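Local coordinates for 2-oxoglutarate carboxylase small subunit (PDB 7KCT), which belongs to the biotin carboxylase family and holds adenosine-5'-diphosphate and a magnesium ion in a domain of the ATP-grasp type, at residues M282-I285 / N291-F294; L232-C237 / E258-Y263; R126-M131 / L206-I211. All blocks are in the same frame, centred on the assembly; numbering follows the deposited sequence.

Contact 1: residues M282-I285 / N291-F294. With MG (magnesium ion), chain E; ADP (adenosine-5'-diphosphate), chain C.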
loop_
_atom_site.group_PDB
_atom_site.type_symbol
_atom_site.label_atom_id
_atom_site.label_comp_id
_atom_site.label_asym_id
_atom_site.label_seq_id
_atom_site.Cartn_x
_atom_site.Cartn_y
_atom_site.Cartn_z
ATOM N N MET A 282 16.303 -20.507 1.304
ATOM C CA MET A 282 17.673 -20.992 1.110
ATOM C C MET A 282 18.566 -19.839 0.672
ATOM O O MET A 282 18.259 -19.171 -0.310
ATOM C CB MET A 282 17.683 -22.117 0.099
ATOM C CG MET A 282 16.861 -23.268 0.625
ATOM S SD MET A 282 17.479 -24.569 -0.349
ATOM C CE MET A 282 16.049 -25.625 -0.518
ATOM N N GLU A 283 19.623 -19.560 1.445
ATOM C CA GLU A 283 20.452 -18.404 1.163
ATOM C C GLU A 283 21.719 -18.887 0.457
ATOM O O GLU A 283 22.300 -19.910 0.857
ATOM C CB GLU A 283 20.789 -17.658 2.451
ATOM C CG GLU A 283 19.520 -17.226 3.247
ATOM C CD GLU A 283 19.792 -16.235 4.390
ATOM O OE1 GLU A 283 18.965 -15.321 4.577
ATOM O OE2 GLU A 283 20.782 -16.385 5.152
ATOM N N PHE A 284 22.099 -18.161 -0.611
ATOM C CA PHE A 284 23.273 -18.379 -1.462
ATOM C C PHE A 284 24.168 -17.139 -1.455
ATOM O O PHE A 284 23.686 -16.019 -1.301
ATOM C CB PHE A 284 22.863 -18.610 -2.901
ATOM C CG PHE A 284 22.071 -19.825 -3.106
ATOM C CD1 PHE A 284 20.721 -19.842 -2.800
ATOM C CD2 PHE A 284 22.672 -20.975 -3.605
ATOM C CE1 PHE A 284 20.001 -20.966 -3.013
ATOM C CE2 PHE A 284 21.957 -22.114 -3.813
ATOM C CZ PHE A 284 20.624 -22.116 -3.512
ATOM N N ILE A 285 25.468 -17.344 -1.629
ATOM C CA ILE A 285 26.438 -16.311 -1.995
ATOM C C ILE A 285 26.717 -16.464 -3.488
ATOM O O ILE A 285 26.918 -17.580 -3.978
ATOM C CB ILE A 285 27.734 -16.465 -1.186
ATOM C CG1 ILE A 285 27.558 -16.133 0.289
ATOM C CG2 ILE A 285 28.843 -15.580 -1.764
ATOM C CD1 ILE A 285 27.156 -14.707 0.531
ATOM N N ASN A 291 28.040 -17.317 -10.246
ATOM C CA ASN A 291 27.706 -18.649 -9.756
ATOM C C ASN A 291 27.275 -18.613 -8.296
ATOM O O ASN A 291 27.899 -17.935 -7.478
ATOM C CB ASN A 291 28.912 -19.588 -9.891
ATOM C CG ASN A 291 29.384 -19.760 -11.341
ATOM O OD1 ASN A 291 28.617 -20.172 -12.200
ATOM N ND2 ASN A 291 30.615 -19.373 -11.616
ATOM N N LEU A 292 26.244 -19.394 -7.968
ATOM C CA LEU A 292 25.685 -19.447 -6.618
ATOM C C LEU A 292 26.183 -20.647 -5.816
ATOM O O LEU A 292 26.283 -21.760 -6.336
ATOM C CB LEU A 292 24.156 -19.482 -6.709
ATOM C CG LEU A 292 23.423 -18.136 -6.774
ATOM C CD1 LEU A 292 24.145 -17.180 -7.665
ATOM C CD2 LEU A 292 21.972 -18.336 -7.243
ATOM N N TYR A 293 26.474 -20.401 -4.539
ATOM C CA TYR A 293 26.846 -21.411 -3.562
ATOM C C TYR A 293 25.994 -21.268 -2.301
ATOM O O TYR A 293 25.906 -20.178 -1.705
ATOM C CB TYR A 293 28.312 -21.280 -3.187
ATOM C CG TYR A 293 29.224 -21.242 -4.390
ATOM C CD1 TYR A 293 29.451 -20.042 -5.076
ATOM C CD2 TYR A 293 29.860 -22.392 -4.852
ATOM C CE1 TYR A 293 30.306 -19.986 -6.197
ATOM C CE2 TYR A 293 30.738 -22.346 -5.956
ATOM C CZ TYR A 293 30.942 -21.148 -6.631
ATOM O OH TYR A 293 31.782 -21.120 -7.730
ATOM N N PHE A 294 25.436 -22.388 -1.861
ATOM C CA PHE A 294 24.526 -22.386 -0.737
ATOM C C PHE A 294 25.301 -22.121 0.520
ATOM O O PHE A 294 26.430 -22.602 0.685
ATOM C CB PHE A 294 23.807 -23.725 -0.645
ATOM C CG PHE A 294 23.083 -23.960 0.666
ATOM C CD1 PHE A 294 23.747 -24.453 1.765
ATOM C CD2 PHE A 294 21.721 -23.685 0.774
ATOM C CE1 PHE A 294 23.060 -24.701 2.966
ATOM C CE2 PHE A 294 21.011 -23.938 1.958
ATOM C CZ PHE A 294 21.678 -24.426 3.062
HETATM MG MG MG E . 21.617 -15.606 7.008
HETATM P PB ADP C . 23.485 -15.488 9.514
HETATM O O1B ADP C . 23.928 -14.666 10.673
HETATM O O2B ADP C . 22.669 -15.015 8.338
HETATM O O3B ADP C . 23.183 -16.936 9.848
HETATM P PA ADP C . 24.837 -16.265 7.175
HETATM O O1A ADP C . 23.688 -16.137 6.240
HETATM O O2A ADP C . 25.800 -17.417 6.939
HETATM O O3A ADP C . 25.065 -15.824 8.659
HETATM O "O5'" ADP C . 25.921 -15.020 6.282
HETATM C "C5'" ADP C . 25.901 -13.675 6.884
HETATM C "C4'" ADP C . 26.295 -12.790 5.769
HETATM O "O4'" ADP C . 27.737 -12.905 5.747
HETATM C "C3'" ADP C . 25.781 -13.245 4.456
HETATM O "O3'" ADP C . 24.600 -12.517 4.098
HETATM C "C2'" ADP C . 26.912 -12.711 3.580
HETATM O "O2'" ADP C . 26.883 -11.236 3.474
HETATM C "C1'" ADP C . 28.151 -12.981 4.385
HETATM N N9 ADP C . 28.723 -14.314 4.075
HETATM C C8 ADP C . 28.353 -15.578 4.553
HETATM N N7 ADP C . 29.155 -16.549 4.044
HETATM C C5 ADP C . 30.037 -15.883 3.191
HETATM C C6 ADP C . 31.102 -16.334 2.371
HETATM N N6 ADP C . 31.398 -17.660 2.314
HETATM N N1 ADP C . 31.807 -15.471 1.596
HETATM C C2 ADP C . 31.445 -14.172 1.731
HETATM N N3 ADP C . 30.479 -13.600 2.469
HETATM C C4 ADP C . 29.781 -14.501 3.205
HETATM O O HOH W 1 19.401 -15.073 7.686
HETATM O O HOH W 2 21.622 -13.789 6.363
#
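Phe-284 and Ile-285 pair with Phe-294 and Tyr-293 in a buried antiparallel hairpin, strand 278-286 turning back into strand 292-298, an edge strand of its four-stranded sheet within this chain. Ile-285 and Tyr-293 form the hydrogen-bonded pair: Ile-285 N gives to Tyr-293 O at 2.9 Å, and Tyr-293 N returns the bond to Ile-285 O at the same length. Phe-284 and Phe-294 make the neighbouring non-hydrogen-bonded pair, where the CA atoms of Phe-284 and Phe-294 come within 4.3 Å.

The two phenylalanines share one side of the sheet and cross at about a right angle, CE2 of Phe-284 lying 4.0 Å from CB of Phe-294. Leu-292 crosses the Phe-284 ring similarly, its CB close to CD2. Beyond Phe-294, Met-282 brings its CB to the edge of that ring, near the ring plane, and its SD makes an oblique Met-aromatic contact 5.4 Å from the ring centroid. Met-131 of helix 124-133 packs on the Phe-294 ring.

Ile-285 and Tyr-293 are on the opposite face of the sheet. The Ile-285 branch runs away from strand 292-298, its CD1 meeting ADP C2' at 3.7 Å and its CG1 touching C5 of the adenine. Glu-283 has CG anti to its carbonyl carbon (chi1 -56°) and stays extended beyond, which carries the carboxylate to the metal. Glu-283 OE2 binds magnesium at 2.2 Å. OE1 is tied to Lys-245 by a salt bridge and also receives Gln-302 and water 1, a magnesium ligand itself; this should fix the carboxylate's rotation.

Glu-296, ADP O2B and O1A, and water 2 fill the remaining metal positions, the glutamate-magnesium-diphosphate site characteristic of ATP-grasp proteins.

Contact 2: residues L232-C237 / E258-Y263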
loop_
_atom_site.group_PDB
_atom_site.type_symbol
_atom_site.label_atom_id
_atom_site.label_comp_id
_atom_site.label_asym_id
_atom_site.label_seq_id
_atom_site.Cartn_x
_atom_site.Cartn_y
_atom_site.Cartn_z
ATOM N N LEU A 232 9.339 -19.296 -5.079
ATOM C CA LEU A 232 8.809 -17.993 -5.436
ATOM C C LEU A 232 9.953 -17.085 -5.855
ATOM O O LEU A 232 9.980 -15.902 -5.542
ATOM C CB LEU A 232 7.988 -17.392 -4.289
ATOM C CG LEU A 232 6.747 -18.216 -3.905
ATOM C CD1 LEU A 232 6.046 -17.621 -2.661
ATOM C CD2 LEU A 232 5.769 -18.317 -5.111
ATOM N N GLY A 233 10.915 -17.638 -6.602
ATOM C CA GLY A 233 11.959 -16.806 -7.105
ATOM C C GLY A 233 12.869 -16.350 -5.989
ATOM O O GLY A 233 12.847 -16.848 -4.865
ATOM N N GLU A 234 13.717 -15.390 -6.337
ATOM C CA GLU A 234 14.797 -14.997 -5.461
ATOM C C GLU A 234 14.718 -13.515 -5.099
ATOM O O GLU A 234 13.937 -12.742 -5.649
ATOM C CB GLU A 234 16.151 -15.342 -6.105
ATOM C CG GLU A 234 16.739 -14.338 -7.051
ATOM C CD GLU A 234 15.980 -14.176 -8.324
ATOM O OE1 GLU A 234 16.448 -13.343 -9.119
ATOM O OE2 GLU A 234 14.934 -14.833 -8.545
ATOM N N ARG A 235 15.516 -13.165 -4.106
ATOM C CA ARG A 235 15.694 -11.794 -3.668
ATOM C C ARG A 235 17.180 -11.534 -3.531
ATOM O O ARG A 235 17.939 -12.405 -3.101
ATOM C CB ARG A 235 15.028 -11.557 -2.324
ATOM C CG ARG A 235 13.574 -12.003 -2.260
ATOM C CD ARG A 235 13.049 -11.730 -0.825
ATOM N NE ARG A 235 13.361 -12.774 0.163
ATOM C CZ ARG A 235 12.549 -13.783 0.516
ATOM N NH1 ARG A 235 11.362 -13.941 -0.043
ATOM N NH2 ARG A 235 12.928 -14.623 1.472
ATOM N N ASP A 236 17.580 -10.314 -3.835
ATOM C CA ASP A 236 18.941 -9.846 -3.579
ATOM C C ASP A 236 18.966 -9.006 -2.304
ATOM O O ASP A 236 18.380 -7.920 -2.253
ATOM C CB ASP A 236 19.435 -9.049 -4.781
ATOM C CG ASP A 236 20.899 -8.679 -4.665
ATOM O OD1 ASP A 236 21.395 -8.568 -3.523
ATOM O OD2 ASP A 236 21.542 -8.476 -5.719
ATOM N N CYS A 237 19.654 -9.496 -1.290
ATOM C CA CYS A 237 19.743 -8.859 0.009
ATOM C C CYS A 237 21.187 -8.481 0.337
ATOM O O CYS A 237 21.603 -8.522 1.490
ATOM C CB CYS A 237 19.142 -9.773 1.077
ATOM S SG CYS A 237 17.504 -10.424 0.592
ATOM N N GLU A 258 16.445 -18.023 -17.034
ATOM C CA GLU A 258 16.861 -19.418 -17.133
ATOM C C GLU A 258 17.657 -19.852 -15.902
ATOM O O GLU A 258 17.532 -20.993 -15.435
ATOM C CB GLU A 258 17.673 -19.604 -18.425
ATOM C CG GLU A 258 16.891 -19.411 -19.755
ATOM C CD GLU A 258 16.383 -17.980 -19.999
ATOM O OE1 GLU A 258 17.143 -16.996 -19.767
ATOM O OE2 GLU A 258 15.216 -17.855 -20.448
ATOM N N GLN A 259 18.501 -18.977 -15.363
ATOM C CA GLN A 259 19.145 -19.322 -14.102
ATOM C C GLN A 259 18.156 -19.326 -12.938
ATOM O O GLN A 259 18.324 -20.107 -11.988
ATOM C CB GLN A 259 20.271 -18.355 -13.793
ATOM C CG GLN A 259 21.260 -18.179 -14.913
ATOM C CD GLN A 259 22.240 -17.070 -14.621
ATOM O OE1 GLN A 259 21.989 -15.899 -14.931
ATOM N NE2 GLN A 259 23.307 -17.410 -13.901
ATOM N N ARG A 260 17.151 -18.444 -12.983
ATOM C CA ARG A 260 16.117 -18.423 -11.956
ATOM C C ARG A 260 15.463 -19.790 -11.841
ATOM O O ARG A 260 15.386 -20.362 -10.755
ATOM C CB ARG A 260 15.078 -17.348 -12.274
ATOM C CG ARG A 260 13.953 -17.161 -11.203
ATOM C CD ARG A 260 13.174 -15.831 -11.401
ATOM N NE ARG A 260 14.099 -14.707 -11.234
ATOM C CZ ARG A 260 14.472 -13.880 -12.205
ATOM N NH1 ARG A 260 13.969 -14.012 -13.416
ATOM N NH2 ARG A 260 15.345 -12.911 -11.951
ATOM N N GLU A 261 15.037 -20.355 -12.964
ATOM C CA GLU A 261 14.380 -21.657 -12.916
ATOM C C GLU A 261 15.354 -22.803 -12.646
ATOM O O GLU A 261 14.980 -23.773 -11.986
ATOM C CB GLU A 261 13.620 -21.874 -14.202
ATOM C CG GLU A 261 12.520 -20.836 -14.403
ATOM C CD GLU A 261 11.417 -20.906 -13.324
ATOM O OE1 GLU A 261 10.776 -19.864 -13.052
ATOM O OE2 GLU A 261 11.188 -22.003 -12.748
ATOM N N TYR A 262 16.605 -22.707 -13.100
ATOM C CA TYR A 262 17.584 -23.747 -12.798
ATOM C C TYR A 262 17.865 -23.812 -11.308
ATOM O O TYR A 262 17.730 -24.863 -10.678
ATOM C CB TYR A 262 18.890 -23.500 -13.575
ATOM C CG TYR A 262 20.028 -24.365 -13.093
ATOM C CD1 TYR A 262 20.154 -25.690 -13.497
ATOM C CD2 TYR A 262 20.960 -23.875 -12.211
ATOM C CE1 TYR A 262 21.204 -26.501 -13.022
ATOM C CE2 TYR A 262 21.980 -24.663 -11.733
ATOM C CZ TYR A 262 22.109 -25.973 -12.159
ATOM O OH TYR A 262 23.151 -26.736 -11.676
ATOM N N TYR A 263 18.290 -22.686 -10.722
ATOM C CA TYR A 263 18.589 -22.700 -9.305
ATOM C C TYR A 263 17.328 -22.918 -8.488
ATOM O O TYR A 263 17.380 -23.567 -7.442
ATOM C CB TYR A 263 19.261 -21.403 -8.879
ATOM C CG TYR A 263 20.715 -21.338 -9.243
ATOM C CD1 TYR A 263 21.633 -22.174 -8.617
ATOM C CD2 TYR A 263 21.180 -20.416 -10.178
ATOM C CE1 TYR A 263 22.977 -22.118 -8.925
ATOM C CE2 TYR A 263 22.526 -20.351 -10.493
ATOM C CZ TYR A 263 23.416 -21.194 -9.853
ATOM O OH TYR A 263 24.748 -21.127 -10.145
#
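Glu-234, on strand 229-236, faces Arg-260, on helix 257-273, with their CA atoms 7.5 Å apart, so that strand and helix meet through side chains and not through backbone bonds. The contact is a side-on salt bridge. Arg-260 presents the edge made by NE and NH2, one nitrogen to each carboxylate oxygen: NE reaches Glu-234 OE2 at 2.8 Å, and NH2 reaches Glu-234 OE1 at 3.1 Å. Both oxygens use their syn lone pairs. Carboxylate and guanidinium planes lie only 17° apart, giving a nearly flat pair in which each group limits the other's rotation.

The glutamate gets there by a folded route, with CG between the backbone N and the carbonyl carbon (chi1 86°) and a further bend at chi2. Arg-260 runs out straight before bending at chi3 (-62°), and its aliphatic CD passes 3.5 Å from Glu-234 OE2. OE1 also hydrogen-bonds to the Ser-252 hydroxyl, so both oxygens of this buried carboxylate have partners.

Pro-251 and Phe-338, from loops, pack on Arg-260. The bridge thus pins helix 257-273 to an edge strand, 229-236, of the four-stranded sheet, whose next strand, 215-223, is touched by Tyr-263 from the same helix.

Contact 3: residues R126-M131 / L206-I211. With ADP (adenosine-5'-diphosphate), chain C; BCT (bicarbonate ion), chain F.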
loop_
_atom_site.group_PDB
_atom_site.type_symbol
_atom_site.label_atom_id
_atom_site.label_comp_id
_atom_site.label_asym_id
_atom_site.label_seq_id
_atom_site.Cartn_x
_atom_site.Cartn_y
_atom_site.Cartn_z
ATOM N N ARG A 126 26.044 -29.092 9.123
ATOM C CA ARG A 126 25.162 -30.168 8.682
ATOM C C ARG A 126 24.290 -29.740 7.514
ATOM O O ARG A 126 24.089 -30.515 6.576
ATOM C CB ARG A 126 24.303 -30.632 9.861
ATOM C CG ARG A 126 23.255 -31.668 9.524
ATOM C CD ARG A 126 22.729 -32.272 10.779
ATOM N NE ARG A 126 21.980 -31.369 11.659
ATOM C CZ ARG A 126 22.379 -30.953 12.857
ATOM N NH1 ARG A 126 23.549 -31.320 13.354
ATOM N NH2 ARG A 126 21.575 -30.173 13.585
ATOM N N SER A 127 23.732 -28.515 7.546
ATOM C CA SER A 127 22.861 -28.102 6.438
ATOM C C SER A 127 23.585 -28.110 5.090
ATOM O O SER A 127 22.978 -28.420 4.061
ATOM C CB SER A 127 22.287 -26.683 6.637
ATOM O OG SER A 127 21.995 -26.407 7.985
ATOM N N LYS A 128 24.825 -27.624 5.044
ATOM C CA LYS A 128 25.586 -27.691 3.788
ATOM C C LYS A 128 25.758 -29.135 3.307
ATOM O O LYS A 128 25.631 -29.435 2.109
ATOM C CB LYS A 128 26.977 -27.072 3.978
ATOM C CG LYS A 128 27.021 -25.591 4.248
ATOM C CD LYS A 128 28.437 -25.143 4.585
ATOM C CE LYS A 128 29.254 -24.854 3.337
ATOM N NZ LYS A 128 30.648 -24.471 3.729
ATOM N N GLU A 129 26.140 -30.027 4.209
ATOM C CA GLU A 129 26.306 -31.428 3.803
ATOM C C GLU A 129 25.009 -31.996 3.234
ATOM O O GLU A 129 25.018 -32.649 2.182
ATOM C CB GLU A 129 26.809 -32.271 4.984
ATOM N N VAL A 130 23.870 -31.726 3.890
ATOM C CA VAL A 130 22.597 -32.200 3.359
ATOM C C VAL A 130 22.370 -31.628 1.968
ATOM O O VAL A 130 21.938 -32.338 1.050
ATOM C CB VAL A 130 21.431 -31.806 4.294
ATOM C CG1 VAL A 130 20.150 -32.158 3.639
ATOM C CG2 VAL A 130 21.560 -32.535 5.632
ATOM N N MET A 131 22.623 -30.299 1.788
ATOM C CA MET A 131 22.360 -29.694 0.471
ATOM C C MET A 131 23.310 -30.271 -0.562
ATOM O O MET A 131 22.929 -30.481 -1.705
ATOM C CB MET A 131 22.499 -28.155 0.499
ATOM C CG MET A 131 21.439 -27.543 1.426
ATOM S SD MET A 131 19.750 -28.082 0.968
ATOM C CE MET A 131 19.131 -27.004 -0.266
ATOM N N LEU A 206 32.510 -23.397 11.813
ATOM C CA LEU A 206 32.930 -23.948 10.541
ATOM C C LEU A 206 33.792 -22.911 9.820
ATOM O O LEU A 206 33.811 -21.718 10.157
ATOM C CB LEU A 206 31.726 -24.365 9.689
ATOM C CG LEU A 206 30.741 -23.327 9.151
ATOM C CD1 LEU A 206 31.364 -22.598 7.960
ATOM C CD2 LEU A 206 29.453 -23.971 8.736
ATOM N N LEU A 207 34.464 -23.376 8.781
ATOM C CA LEU A 207 35.339 -22.543 7.976
ATOM C C LEU A 207 34.920 -22.705 6.536
ATOM O O LEU A 207 34.693 -23.833 6.093
ATOM C CB LEU A 207 36.800 -22.959 8.169
ATOM C CG LEU A 207 37.903 -22.123 7.523
ATOM C CD1 LEU A 207 39.261 -22.506 8.145
ATOM C CD2 LEU A 207 37.933 -22.337 6.058
ATOM N N GLU A 208 34.798 -21.595 5.805
ATOM C CA GLU A 208 34.596 -21.693 4.379
ATOM C C GLU A 208 35.393 -20.629 3.630
ATOM O O GLU A 208 35.931 -19.698 4.209
ATOM C CB GLU A 208 33.097 -21.623 4.013
ATOM C CG GLU A 208 32.308 -20.451 4.538
ATOM C CD GLU A 208 30.801 -20.560 4.182
ATOM O OE1 GLU A 208 30.230 -21.673 4.287
ATOM O OE2 GLU A 208 30.174 -19.540 3.825
ATOM N N LYS A 209 35.511 -20.846 2.329
ATOM C CA LYS A 209 36.190 -19.909 1.456
ATOM C C LYS A 209 35.494 -18.566 1.567
ATOM O O LYS A 209 34.266 -18.482 1.459
ATOM C CB LYS A 209 36.136 -20.414 0.023
ATOM C CG LYS A 209 36.762 -19.504 -1.007
ATOM C CD LYS A 209 38.251 -19.397 -0.794
ATOM C CE LYS A 209 38.781 -18.072 -1.314
ATOM N NZ LYS A 209 40.117 -17.786 -0.754
ATOM N N TYR A 210 36.260 -17.523 1.833
ATOM C CA TYR A 210 35.672 -16.195 1.755
ATOM C C TYR A 210 35.537 -15.788 0.295
ATOM O O TYR A 210 36.548 -15.639 -0.411
ATOM C CB TYR A 210 36.491 -15.163 2.498
ATOM C CG TYR A 210 35.831 -13.811 2.375
ATOM C CD1 TYR A 210 34.642 -13.523 3.070
ATOM C CD2 TYR A 210 36.353 -12.834 1.533
ATOM C CE1 TYR A 210 34.016 -12.264 2.962
ATOM C CE2 TYR A 210 35.743 -11.573 1.421
ATOM C CZ TYR A 210 34.577 -11.296 2.135
ATOM O OH TYR A 210 34.010 -10.049 1.977
ATOM N N ILE A 211 34.304 -15.586 -0.165
ATOM C CA ILE A 211 34.054 -15.140 -1.533
ATOM C C ILE A 211 34.114 -13.613 -1.556
ATOM O O ILE A 211 33.236 -12.944 -1.005
ATOM C CB ILE A 211 32.708 -15.642 -2.076
ATOM C CG1 ILE A 211 32.571 -17.167 -1.915
ATOM C CG2 ILE A 211 32.542 -15.177 -3.499
ATOM C CD1 ILE A 211 33.550 -17.970 -2.746
HETATM P PB ADP C . 23.485 -15.488 9.514
HETATM O O1B ADP C . 23.928 -14.666 10.673
HETATM O O2B ADP C . 22.669 -15.015 8.338
HETATM O O3B ADP C . 23.183 -16.936 9.848
HETATM P PA ADP C . 24.837 -16.265 7.175
HETATM O O1A ADP C . 23.688 -16.137 6.240
HETATM O O2A ADP C . 25.800 -17.417 6.939
HETATM O O3A ADP C . 25.065 -15.824 8.659
HETATM O "O5'" ADP C . 25.921 -15.020 6.282
HETATM C "C5'" ADP C . 25.901 -13.675 6.884
HETATM C "C4'" ADP C . 26.295 -12.790 5.769
HETATM O "O4'" ADP C . 27.737 -12.905 5.747
HETATM C "C3'" ADP C . 25.781 -13.245 4.456
HETATM O "O3'" ADP C . 24.600 -12.517 4.098
HETATM C "C2'" ADP C . 26.912 -12.711 3.580
HETATM O "O2'" ADP C . 26.883 -11.236 3.474
HETATM C "C1'" ADP C . 28.151 -12.981 4.385
HETATM N N9 ADP C . 28.723 -14.314 4.075
HETATM C C8 ADP C . 28.353 -15.578 4.553
HETATM N N7 ADP C . 29.155 -16.549 4.044
HETATM C C5 ADP C . 30.037 -15.883 3.191
HETATM C C6 ADP C . 31.102 -16.334 2.371
HETATM N N6 ADP C . 31.398 -17.660 2.314
HETATM N N1 ADP C . 31.807 -15.471 1.596
HETATM C C2 ADP C . 31.445 -14.172 1.731
HETATM N N3 ADP C . 30.479 -13.600 2.469
HETATM C C4 ADP C . 29.781 -14.501 3.205
HETATM C C BCT F . 23.727 -29.807 16.355
HETATM O O1 BCT F . 22.501 -29.645 16.572
HETATM O O2 BCT F . 24.418 -29.973 15.343
HETATM O O3 BCT F . 24.497 -29.726 17.568
#
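The Glu-208 carboxylate is the flat group shared by both sides, with Lys-128 at one oxygen and the adenine amine at the other. Lys-128 NZ meets OE1 of Glu-208 at 2.9 Å on the anti side, 24° out of the carboxylate plane, in a salt bridge. Glu-208 OE2 accepts ADP N6 at 2.7 Å and is also bridged by Lys-166. Elsewhere, the Arg-126 guanidinium takes the bicarbonate ion edge-on, NH1 to O2 at 2.6 Å and NH2 to O1 at 3.2 Å; the ion probably comes from the crystallisation liquor.

Lys-128 bends at chi3 (85°) on its way to the acid, its CD brushing CD2 of Leu-206 at 4.4 Å. Val-139 O takes a second bond from NZ. With two lysines on it, Glu-208 is probably held as an anion, turned to receive N6. ADP N6 also gives to Lys-209 O at 3.1 Å, while Ile-211 N donates to ADP N1, so the 208-211 chain reads the N6 and N1 side of the adenine. CE1 of Tyr-210 touches C2 of the base at 3.4 Å. A glutamate and the backbone after it, gripping N6 and N1, mark an ATP-grasp adenine pocket.

The salt bridge joins helix 124-133 to strand 205-209, an outer strand of a three-stranded antiparallel sheet beside strand 163-167; Met-131 of the helix touches Phe-294 and Glu-208 touches Ile-295, both on strand 292-298.

From the N terminus, contact 3 comes first: helix 124-133 meets strand 205-209 and closes a loop of 74 intervening residues. Contact 2 follows, joining 232-237 to 258-263, and contact 1 ends the series as the short hairpin just beyond helix 257-273. None nests in or crosses another. Contact 1 lies in the middle: Met-131 and Ile-211 of contact 3 pack on its Phe-294 and Ile-285, and Tyr-263 OH of contact 2 probably hydrogen-bonds to Leu-292 N. Contacts 2 and 3 do not touch. Contacts 1 and 2 reach the same four-stranded sheet, whereas contacts 1 and 3 both touch ADP, bringing that sheet and the three-stranded one together at the nucleotide.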